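Probable host range protein 2-3 (Myxoma virus, PDB 5CZ3) probably acts as a host-range factor of the poxvirus C7 family that lets the virus multiply in different cell types. Local coordinates at residues K45-L51 against Y89-V95; D12-I16 against D147-W151; P65-N71 against D98-Y104. All blocks are in the same frame, centred on the assembly; numbering follows the deposited sequence.

Contact 1: residues K45-L51 against Y89-V95; sequences KYITFIL and YKVVIYV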
loop_
_atom_site.group_PDB
_atom_site.type_symbol
_atom_site.label_atom_id
_atom_site.label_comp_id
_atom_site.label_asym_id
_atom_site.label_seq_id
_atom_site.Cartn_x
_atom_site.Cartn_y
_atom_site.Cartn_z
ATOM N N LYS A 45 19.392 -1.803 -3.634
ATOM C CA LYS A 45 18.901 -2.192 -2.316
ATOM C C LYS A 45 17.640 -3.043 -2.371
ATOM O O LYS A 45 16.985 -3.147 -3.408
ATOM C CB LYS A 45 18.633 -0.948 -1.465
ATOM C CG LYS A 45 17.500 -0.080 -1.984
ATOM C CD LYS A 45 17.337 1.182 -1.155
ATOM C CE LYS A 45 18.620 1.997 -1.129
ATOM N NZ LYS A 45 18.452 3.275 -0.385
ATOM N N TYR A 46 17.314 -3.654 -1.237
ATOM C CA TYR A 46 16.060 -4.374 -1.080
ATOM C C TYR A 46 15.052 -3.492 -0.355
ATOM O O TYR A 46 15.353 -2.935 0.700
ATOM C CB TYR A 46 16.271 -5.679 -0.307
ATOM C CG TYR A 46 16.952 -6.773 -1.098
ATOM C CD1 TYR A 46 16.214 -7.653 -1.879
ATOM C CD2 TYR A 46 18.330 -6.932 -1.058
ATOM C CE1 TYR A 46 16.829 -8.659 -2.600
ATOM C CE2 TYR A 46 18.955 -7.935 -1.776
ATOM C CZ TYR A 46 18.199 -8.796 -2.545
ATOM O OH TYR A 46 18.814 -9.798 -3.262
ATOM N N ILE A 47 13.859 -3.362 -0.922
ATOM C CA ILE A 47 12.809 -2.573 -0.293
ATOM C C ILE A 47 11.699 -3.482 0.219
ATOM O O ILE A 47 11.077 -4.215 -0.550
ATOM C CB ILE A 47 12.223 -1.534 -1.263
ATOM C CG1 ILE A 47 13.327 -0.606 -1.769
ATOM C CG2 ILE A 47 11.131 -0.726 -0.581
ATOM C CD1 ILE A 47 12.857 0.391 -2.798
ATOM N N THR A 48 11.461 -3.433 1.526
ATOM C CA THR A 48 10.470 -4.291 2.162
ATOM C C THR A 48 9.159 -3.549 2.398
ATOM O O THR A 48 9.136 -2.500 3.043
ATOM C CB THR A 48 10.985 -4.841 3.509
ATOM O OG1 THR A 48 12.236 -5.511 3.313
ATOM C CG2 THR A 48 9.984 -5.817 4.109
ATOM N N PHE A 49 8.071 -4.094 1.865
ATOM C CA PHE A 49 6.740 -3.546 2.100
ATOM C C PHE A 49 5.940 -4.447 3.031
ATOM O O PHE A 49 5.851 -5.653 2.810
ATOM C CB PHE A 49 5.967 -3.374 0.790
ATOM C CG PHE A 49 6.602 -2.423 -0.182
ATOM C CD1 PHE A 49 7.587 -2.855 -1.053
ATOM C CD2 PHE A 49 6.193 -1.101 -0.243
ATOM C CE1 PHE A 49 8.163 -1.984 -1.955
ATOM C CE2 PHE A 49 6.767 -0.225 -1.141
ATOM C CZ PHE A 49 7.753 -0.667 -1.998
ATOM N N ILE A 50 5.355 -3.862 4.070
ATOM C CA ILE A 50 4.378 -4.579 4.877
ATOM C C ILE A 50 3.029 -3.882 4.769
ATOM O O ILE A 50 2.887 -2.717 5.141
ATOM C CB ILE A 50 4.808 -4.685 6.352
ATOM C CG1 ILE A 50 5.945 -5.697 6.491
ATOM C CG2 ILE A 50 3.633 -5.107 7.222
ATOM C CD1 ILE A 50 6.360 -5.964 7.916
ATOM N N LEU A 51 2.045 -4.596 4.233
ATOM C CA LEU A 51 0.704 -4.053 4.062
ATOM C C LEU A 51 -0.251 -4.681 5.061
ATOM O O LEU A 51 -0.431 -5.900 5.077
ATOM C CB LEU A 51 0.191 -4.283 2.635
ATOM C CG LEU A 51 0.970 -3.689 1.455
ATOM C CD1 LEU A 51 2.113 -4.597 1.023
ATOM C CD2 LEU A 51 0.036 -3.411 0.286
ATOM N N TYR A 89 0.144 -8.642 4.479
ATOM C CA TYR A 89 0.985 -8.948 3.327
ATOM C C TYR A 89 2.412 -8.452 3.541
ATOM O O TYR A 89 2.637 -7.440 4.206
ATOM C CB TYR A 89 0.413 -8.319 2.054
ATOM C CG TYR A 89 -0.931 -8.859 1.611
ATOM C CD1 TYR A 89 -2.113 -8.349 2.131
ATOM C CD2 TYR A 89 -1.016 -9.862 0.654
ATOM C CE1 TYR A 89 -3.342 -8.831 1.719
ATOM C CE2 TYR A 89 -2.240 -10.350 0.235
ATOM C CZ TYR A 89 -3.399 -9.832 0.772
ATOM O OH TYR A 89 -4.617 -10.318 0.357
ATOM N N LYS A 90 3.373 -9.167 2.967
ATOM C CA LYS A 90 4.765 -8.735 2.995
ATOM C C LYS A 90 5.433 -9.036 1.661
ATOM O O LYS A 90 5.445 -10.180 1.208
ATOM C CB LYS A 90 5.530 -9.415 4.132
ATOM C CG LYS A 90 7.007 -9.036 4.190
ATOM C CD LYS A 90 7.700 -9.642 5.402
ATOM C CE LYS A 90 9.177 -9.266 5.440
ATOM N NZ LYS A 90 9.861 -9.791 6.657
ATOM N N VAL A 91 5.983 -8.005 1.028
ATOM C CA VAL A 91 6.681 -8.193 -0.234
ATOM C C VAL A 91 8.035 -7.488 -0.202
ATOM O O VAL A 91 8.177 -6.402 0.360
ATOM C CB VAL A 91 5.831 -7.692 -1.436
ATOM C CG1 VAL A 91 5.561 -6.202 -1.339
ATOM C CG2 VAL A 91 6.508 -8.030 -2.755
ATOM N N VAL A 92 9.037 -8.136 -0.784
ATOM C CA VAL A 92 10.373 -7.569 -0.872
ATOM C C VAL A 92 10.803 -7.495 -2.330
ATOM O O VAL A 92 10.797 -8.501 -3.040
ATOM C CB VAL A 92 11.396 -8.394 -0.068
ATOM C CG1 VAL A 92 12.805 -7.876 -0.306
ATOM C CG2 VAL A 92 11.051 -8.366 1.418
ATOM N N ILE A 93 11.157 -6.297 -2.778
ATOM C CA ILE A 93 11.624 -6.107 -4.144
ATOM C C ILE A 93 13.094 -5.721 -4.152
ATOM O O ILE A 93 13.613 -5.186 -3.172
ATOM C CB ILE A 93 10.816 -5.025 -4.879
ATOM C CG1 ILE A 93 10.955 -3.679 -4.165
ATOM C CG2 ILE A 93 9.356 -5.429 -4.980
ATOM C CD1 ILE A 93 10.267 -2.535 -4.876
ATOM N N TYR A 94 13.763 -6.002 -5.263
ATOM C CA TYR A 94 15.148 -5.600 -5.435
ATOM C C TYR A 94 15.258 -4.582 -6.560
ATOM O O TYR A 94 14.873 -4.858 -7.695
ATOM C CB TYR A 94 16.033 -6.811 -5.726
ATOM C CG TYR A 94 17.453 -6.438 -6.071
ATOM C CD1 TYR A 94 18.374 -6.135 -5.077
ATOM C CD2 TYR A 94 17.874 -6.380 -7.393
ATOM C CE1 TYR A 94 19.674 -5.788 -5.390
ATOM C CE2 TYR A 94 19.167 -6.036 -7.714
ATOM C CZ TYR A 94 20.064 -5.741 -6.711
ATOM O OH TYR A 94 21.358 -5.397 -7.025
ATOM N N VAL A 95 15.788 -3.405 -6.242
ATOM C CA VAL A 95 15.918 -2.343 -7.232
ATOM C C VAL A 95 17.363 -1.881 -7.378
ATOM O O VAL A 95 18.135 -1.900 -6.420
ATOM C CB VAL A 95 15.035 -1.131 -6.875
ATOM C CG1 VAL A 95 13.562 -1.483 -7.038
ATOM C CG2 VAL A 95 15.326 -0.653 -5.461
#

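Contact 2: residues D12-I16 against D147-W151; sequences DVFLI and DKRRW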
loop_
_atom_site.group_PDB
_atom_site.type_symbol
_atom_site.label_atom_id
_atom_site.label_comp_id
_atom_site.label_asym_id
_atom_site.label_seq_id
_atom_site.Cartn_x
_atom_site.Cartn_y
_atom_site.Cartn_z
ATOM N N ASP A 12 -2.985 0.146 5.700
ATOM C CA ASP A 12 -1.739 0.854 5.964
ATOM C C ASP A 12 -0.588 0.173 5.231
ATOM O O ASP A 12 -0.534 -1.054 5.148
ATOM C CB ASP A 12 -1.442 0.910 7.463
ATOM C CG ASP A 12 -2.449 1.740 8.232
ATOM O OD1 ASP A 12 -3.066 2.649 7.637
ATOM O OD2 ASP A 12 -2.614 1.482 9.443
ATOM N N VAL A 13 0.327 0.974 4.697
ATOM C CA VAL A 13 1.493 0.443 4.001
ATOM C C VAL A 13 2.773 0.941 4.661
ATOM O O VAL A 13 2.979 2.147 4.799
ATOM C CB VAL A 13 1.494 0.837 2.515
ATOM C CG1 VAL A 13 2.748 0.315 1.827
ATOM C CG2 VAL A 13 0.244 0.309 1.830
ATOM N N PHE A 14 3.629 0.010 5.069
ATOM C CA PHE A 14 4.854 0.360 5.780
ATOM C C PHE A 14 6.106 -0.016 4.996
ATOM O O PHE A 14 6.247 -1.151 4.543
ATOM C CB PHE A 14 4.884 -0.320 7.151
ATOM C CG PHE A 14 3.699 0.001 8.017
ATOM C CD1 PHE A 14 3.707 1.114 8.841
ATOM C CD2 PHE A 14 2.576 -0.813 8.009
ATOM C CE1 PHE A 14 2.617 1.411 9.639
ATOM C CE2 PHE A 14 1.484 -0.521 8.807
ATOM C CZ PHE A 14 1.504 0.592 9.623
ATOM N N LEU A 15 7.010 0.945 4.840
ATOM C CA LEU A 15 8.317 0.681 4.245
ATOM C C LEU A 15 9.339 0.528 5.366
ATOM O O LEU A 15 9.779 1.514 5.960
ATOM C CB LEU A 15 8.723 1.797 3.279
ATOM C CG LEU A 15 8.129 1.738 1.865
ATOM C CD1 LEU A 15 6.635 2.032 1.864
ATOM C CD2 LEU A 15 8.865 2.685 0.923
ATOM N N ILE A 16 9.709 -0.720 5.640
ATOM C CA ILE A 16 10.444 -1.080 6.850
ATOM C C ILE A 16 11.812 -0.416 6.985
ATOM O O ILE A 16 12.062 0.304 7.953
ATOM C CB ILE A 16 10.638 -2.607 6.933
ATOM C CG1 ILE A 16 9.292 -3.321 6.792
ATOM C CG2 ILE A 16 11.315 -2.991 8.236
ATOM C CD1 ILE A 16 8.236 -2.825 7.755
ATOM N N ASP A 147 2.356 0.171 15.747
ATOM C CA ASP A 147 2.071 -0.322 14.408
ATOM C C ASP A 147 2.835 -1.609 14.127
ATOM O O ASP A 147 2.329 -2.504 13.453
ATOM C CB ASP A 147 2.417 0.735 13.357
ATOM C CG ASP A 147 1.231 1.607 12.996
ATOM O OD1 ASP A 147 0.091 1.097 13.016
ATOM O OD2 ASP A 147 1.438 2.802 12.690
ATOM N N LYS A 148 4.055 -1.695 14.649
ATOM C CA LYS A 148 4.901 -2.865 14.436
ATOM C C LYS A 148 4.285 -4.119 15.040
ATOM O O LYS A 148 4.359 -5.201 14.459
ATOM C CB LYS A 148 6.296 -2.634 15.022
ATOM C CG LYS A 148 7.142 -1.651 14.231
ATOM C CD LYS A 148 8.476 -1.391 14.911
ATOM C CE LYS A 148 9.329 -0.429 14.098
ATOM N NZ LYS A 148 10.656 -0.189 14.730
ATOM N N ARG A 149 3.667 -3.969 16.206
ATOM C CA ARG A 149 3.064 -5.102 16.893
ATOM C C ARG A 149 1.775 -5.564 16.217
ATOM O O ARG A 149 1.218 -6.599 16.578
ATOM C CB ARG A 149 2.803 -4.751 18.360
ATOM C CG ARG A 149 4.077 -4.595 19.180
ATOM N N ARG A 150 1.309 -4.805 15.230
ATOM C CA ARG A 150 0.132 -5.202 14.464
ATOM C C ARG A 150 0.446 -6.390 13.561
ATOM O O ARG A 150 -0.461 -7.099 13.123
ATOM C CB ARG A 150 -0.398 -4.032 13.633
ATOM C CG ARG A 150 -1.003 -2.905 14.457
ATOM C CD ARG A 150 -1.346 -1.706 13.588
ATOM N NE ARG A 150 -2.419 -1.987 12.638
ATOM C CZ ARG A 150 -2.698 -1.226 11.584
ATOM N NH1 ARG A 150 -1.978 -0.140 11.339
ATOM N NH2 ARG A 150 -3.693 -1.552 10.770
ATOM N N TRP A 151 1.728 -6.607 13.281
ATOM C CA TRP A 151 2.136 -7.753 12.474
ATOM C C TRP A 151 3.169 -8.626 13.187
ATOM O O TRP A 151 3.370 -9.784 12.819
ATOM C CB TRP A 151 2.674 -7.295 11.112
ATOM C CG TRP A 151 3.950 -6.495 11.148
ATOM C CD1 TRP A 151 5.218 -6.980 11.297
ATOM C CD2 TRP A 151 4.080 -5.075 10.987
ATOM N NE1 TRP A 151 6.127 -5.949 11.259
ATOM C CE2 TRP A 151 5.455 -4.770 11.069
ATOM C CE3 TRP A 151 3.170 -4.031 10.793
ATOM C CZ2 TRP A 151 5.940 -3.468 10.963
ATOM C CZ3 TRP A 151 3.655 -2.736 10.686
ATOM C CH2 TRP A 151 5.026 -2.467 10.773
#

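Contact 3: residues P65-N71 against D98-Y104; sequences PIHMRLN and DALARFY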
loop_
_atom_site.group_PDB
_atom_site.type_symbol
_atom_site.label_atom_id
_atom_site.label_comp_id
_atom_site.label_asym_id
_atom_site.label_seq_id
_atom_site.Cartn_x
_atom_site.Cartn_y
_atom_site.Cartn_z
ATOM N N PRO A 65 -7.789 -10.162 -3.657
ATOM C CA PRO A 65 -6.356 -10.201 -3.348
ATOM C C PRO A 65 -5.685 -8.864 -3.639
ATOM O O PRO A 65 -6.241 -8.053 -4.381
ATOM C CB PRO A 65 -5.816 -11.294 -4.283
ATOM C CG PRO A 65 -7.028 -11.971 -4.870
ATOM C CD PRO A 65 -8.116 -10.952 -4.852
ATOM N N ILE A 66 -4.513 -8.632 -3.056
ATOM C CA ILE A 66 -3.703 -7.478 -3.423
ATOM C C ILE A 66 -2.635 -7.910 -4.415
ATOM O O ILE A 66 -1.878 -8.845 -4.153
ATOM C CB ILE A 66 -3.021 -6.823 -2.207
ATOM C CG1 ILE A 66 -4.062 -6.333 -1.201
ATOM C CG2 ILE A 66 -2.130 -5.673 -2.656
ATOM C CD1 ILE A 66 -3.480 -5.519 -0.066
ATOM N N HIS A 67 -2.580 -7.238 -5.558
ATOM C CA HIS A 67 -1.558 -7.529 -6.553
ATOM C C HIS A 67 -0.583 -6.366 -6.667
ATOM O O HIS A 67 -0.830 -5.282 -6.136
ATOM C CB HIS A 67 -2.196 -7.829 -7.909
ATOM C CG HIS A 67 -3.177 -8.958 -7.876
ATOM N ND1 HIS A 67 -4.531 -8.773 -8.053
ATOM C CD2 HIS A 67 -3.002 -10.286 -7.678
ATOM C CE1 HIS A 67 -5.147 -9.938 -7.971
ATOM N NE2 HIS A 67 -4.242 -10.873 -7.742
ATOM N N MET A 68 0.529 -6.591 -7.357
ATOM C CA MET A 68 1.541 -5.555 -7.507
ATOM C C MET A 68 2.364 -5.723 -8.779
ATOM O O MET A 68 2.709 -6.839 -9.168
ATOM C CB MET A 68 2.468 -5.539 -6.288
ATOM C CG MET A 68 3.668 -4.614 -6.420
ATOM S SD MET A 68 4.976 -4.991 -5.238
ATOM C CE MET A 68 6.168 -3.720 -5.644
ATOM N N ARG A 69 2.662 -4.602 -9.427
ATOM C CA ARG A 69 3.606 -4.586 -10.533
ATOM C C ARG A 69 4.722 -3.585 -10.269
ATOM O O ARG A 69 4.463 -2.417 -9.977
ATOM C CB ARG A 69 2.908 -4.249 -11.851
ATOM C CG ARG A 69 1.965 -5.322 -12.348
ATOM C CD ARG A 69 1.636 -5.106 -13.813
ATOM N NE ARG A 69 0.699 -6.107 -14.312
ATOM C CZ ARG A 69 1.061 -7.219 -14.944
ATOM N NH1 ARG A 69 2.345 -7.473 -15.157
ATOM N NH2 ARG A 69 0.141 -8.075 -15.366
ATOM N N LEU A 70 5.961 -4.054 -10.368
ATOM C CA LEU A 70 7.123 -3.181 -10.266
ATOM C C LEU A 70 7.695 -2.937 -11.654
ATOM O O LEU A 70 8.212 -3.859 -12.286
ATOM C CB LEU A 70 8.188 -3.785 -9.350
ATOM C CG LEU A 70 9.440 -2.929 -9.148
ATOM C CD1 LEU A 70 9.100 -1.662 -8.377
ATOM C CD2 LEU A 70 10.535 -3.715 -8.444
ATOM N N ASN A 71 7.593 -1.695 -12.119
ATOM C CA ASN A 71 8.039 -1.317 -13.457
ATOM C C ASN A 71 7.417 -2.195 -14.538
ATOM O O ASN A 71 8.075 -2.556 -15.513
ATOM C CB ASN A 71 9.567 -1.372 -13.552
ATOM C CG ASN A 71 10.246 -0.383 -12.622
ATOM O OD1 ASN A 71 9.711 0.690 -12.340
ATOM N ND2 ASN A 71 11.431 -0.742 -12.142
ATOM N N ASP A 98 15.755 3.939 -9.997
ATOM C CA ASP A 98 14.412 4.428 -9.688
ATOM C C ASP A 98 13.351 3.477 -10.230
ATOM O O ASP A 98 13.483 2.952 -11.333
ATOM C CB ASP A 98 14.199 5.831 -10.258
ATOM C CG ASP A 98 15.113 6.862 -9.628
ATOM O OD1 ASP A 98 15.740 6.550 -8.594
ATOM O OD2 ASP A 98 15.201 7.986 -10.162
ATOM N N ALA A 99 12.304 3.254 -9.445
ATOM C CA ALA A 99 11.273 2.294 -9.817
ATOM C C ALA A 99 9.884 2.758 -9.401
ATOM O O ALA A 99 9.729 3.535 -8.459
ATOM C CB ALA A 99 11.577 0.935 -9.206
ATOM N N LEU A 100 8.874 2.272 -10.114
ATOM C CA LEU A 100 7.488 2.565 -9.778
ATOM C C LEU A 100 6.782 1.300 -9.312
ATOM O O LEU A 100 6.785 0.283 -10.005
ATOM C CB LEU A 100 6.759 3.176 -10.976
ATOM C CG LEU A 100 5.248 3.382 -10.848
ATOM C CD1 LEU A 100 4.896 4.159 -9.585
ATOM C CD2 LEU A 100 4.719 4.095 -12.080
ATOM N N ALA A 101 6.183 1.366 -8.129
ATOM C CA ALA A 101 5.470 0.225 -7.575
ATOM C C ALA A 101 3.968 0.489 -7.558
ATOM O O ALA A 101 3.502 1.445 -6.938
ATOM C CB ALA A 101 5.973 -0.087 -6.176
ATOM N N ARG A 102 3.217 -0.363 -8.247
ATOM C CA ARG A 102 1.769 -0.226 -8.303
ATOM C C ARG A 102 1.059 -1.365 -7.585
ATOM O O ARG A 102 1.127 -2.512 -8.019
ATOM C CB ARG A 102 1.289 -0.168 -9.754
ATOM C CG ARG A 102 1.720 1.069 -10.518
ATOM C CD ARG A 102 0.898 1.212 -11.786
ATOM N NE ARG A 102 0.825 2.596 -12.245
ATOM C CZ ARG A 102 1.582 3.099 -13.211
ATOM N NH1 ARG A 102 2.469 2.330 -13.826
ATOM N NH2 ARG A 102 1.451 4.370 -13.566
ATOM N N PHE A 103 0.378 -1.045 -6.492
ATOM C CA PHE A 103 -0.488 -2.014 -5.832
ATOM C C PHE A 103 -1.916 -1.819 -6.324
ATOM O O PHE A 103 -2.336 -0.690 -6.576
ATOM C CB PHE A 103 -0.413 -1.874 -4.311
ATOM C CG PHE A 103 0.914 -2.272 -3.734
ATOM C CD1 PHE A 103 1.186 -3.600 -3.446
ATOM C CD2 PHE A 103 1.890 -1.324 -3.482
ATOM C CE1 PHE A 103 2.406 -3.975 -2.917
ATOM C CE2 PHE A 103 3.113 -1.691 -2.953
ATOM C CZ PHE A 103 3.371 -3.018 -2.670
ATOM N N TYR A 104 -2.655 -2.913 -6.473
ATOM C CA TYR A 104 -4.008 -2.836 -7.014
ATOM C C TYR A 104 -4.842 -4.075 -6.713
ATOM O O TYR A 104 -4.322 -5.187 -6.623
ATOM C CB TYR A 104 -3.961 -2.609 -8.529
ATOM C CG TYR A 104 -3.253 -3.700 -9.306
ATOM C CD1 TYR A 104 -1.869 -3.709 -9.427
ATOM C CD2 TYR A 104 -3.971 -4.714 -9.928
ATOM C CE1 TYR A 104 -1.218 -4.702 -10.138
ATOM C CE2 TYR A 104 -3.328 -5.712 -10.642
ATOM C CZ TYR A 104 -1.952 -5.699 -10.744
ATOM O OH TYR A 104 -1.308 -6.687 -11.453
#

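Contact 1: residues K45-L51 against Y89-V95
Tyr94 turns the edge of its ring toward the face of Tyr46: CD1 of Tyr94 sits above the centre of the Tyr46 ring, the planes 53° apart and the centroids 5.0 Å, a tilted edge-to-face pair. The two rings reach this position from a non-hydrogen-bonded pair, Tyr46 with CG beside its backbone N and Tyr94 with CG swung over beside the carbonyl carbon (chi1 173°). Val92 CG1 also lies 3.8 Å from Tyr46 CD1. The Phe49 ring is met at its edge, in plane, by Val91 O and by the Ile93 side chain, whose CD1 lies 3.6 Å from Phe49 CE1. Closer to the backbone, Val91 CG1 packs 3.6 Å from Phe49 CB, the two side chains running side by side.

Four hydrogen-bonded pairs, from Lys45-Val95 to Leu51-Tyr89, tie the antiparallel strands, and the bond from Phe49 N to Val91 O (2.8 Å) is almost straight at 174°. The face carrying Ile47, Phe49, Val91 and Ile93 turns into the beta-sandwich, against Leu39 of strand 34-40 and Met68 of strand 67-70. In its own sheet the pair lies between strand 79-82, beyond 87-95, and strand 10-15, beyond 45-54.

Contact 2: residues D12-I16 against D147-W151
Arg150 NH1 is gripped by two carboxylates, donating 2.6 Å to Asp12 OD2 and 2.9 Å to Asp147 OD1. Both oxygens lie close to the guanidinium plane, but they are used differently. Asp12 OD2 accepts through its anti lone pair, in a nearly straight bond (172°) with the carboxylate plane nearly perpendicular to the guanidinium; Asp147 OD1 is approached from above its carboxylate plane. The two acidic oxygens come within 4.5 Å of each other, and the shared arginine probably offsets their repulsion. Further partners extend the network: Glu54 takes Arg150 NH2, Lys23 bridges to Asp147 OD2, and the backbone N of His24 holds Asp12 OD1.

Phe14 lies beside these charges. Asp147 CG approaches its ring obliquely, 3.5 Å from Phe14 CZ, and NH1 of Arg150 stands at the ring edge, in plane. Over one face comes Trp151, with CZ3 3.5 Å from Phe14 CD2 and displaced toward the rim of the phenylalanine ring; the two planes are inclined at 50°. Trp151 CG lies between its backbone N and carbonyl carbon (chi1 66°), which turns the indole back toward the strand, where Ile16 CD1 meets Trp151 CZ2 at 4.0 Å.

The arrangement is a salt-bridge network beside an aromatic pair, fastening segment 147-151, at the end of the modelled chain, to the outer face of one sheet of the beta-sandwich.

Contact 3: residues P65-N71 against D98-Y104
Asn71 takes the place of a backbone carbonyl at the end of the strand pair: its side-chain OD1 accepts the N-H of Leu100 at 2.9 Å (171°), while its own N donates to Leu100 O at 3.0 Å. The backbone of Asn71 has left the extended conformation, and its amide ND2 packs 3.4 Å from Ala99 CB. Away from this end, His67-Tyr104 and Arg69-Arg102 form the regular hydrogen-bonded pairs.

On one face of the sheet the Tyr104 ring reaches across the neighbouring strand. Its CG lies between the backbone N and the carbonyl carbon (chi1 60°), which brings the ring over His67, whose CB makes a CH-pi contact 3.8 Å from the ring centroid. Arg69 has its CG at the ring edge; its guanidinium, within 5° of parallel to the ring, passes obliquely by the hydroxyl end and not over the ring, and NH1 bonds to Gly72 O.

On the other face, Met68 lies over the Phe103 ring. With CG opposite its backbone N, Met68 sets that carbon above the face toward the rim; the extended chain beyond carries SD obliquely to 3.6 Å from Phe103 CE1 and CE to 3.7 Å from Ala101 CB. This side faces Ile93 of strand 87-95, within the core.

Together these are an antiparallel pair with a Met-aromatic contact on its inner face, in the mixed sheet of a beta-sandwich.

Contacts 1 and 3 belong to opposite sheets of the sandwich, and their inward side chains meet in the core: Met68 CE lies 3.7 Å from Ile93 CG2, and Leu51 CD2 3.9 Å from Phe103 CD1. The centres of the two contacts are about 11 Å apart. Segment 12-16 of contact 2 continues the sheet of contact 1, next to 45-54, with a probable hydrogen bond of 2.8 Å from Phe14 N to Ile50 O; here the centres are about 12 Å apart. Ile50 also touches the indole of Trp151. Contacts 2 and 3 do not touch, their centres about 18 Å apart on opposite sides of the chain's centre. A beta-mercaptoethanol molecule, probably from crystallisation, lies about 3 Å from the side chain of Tyr94.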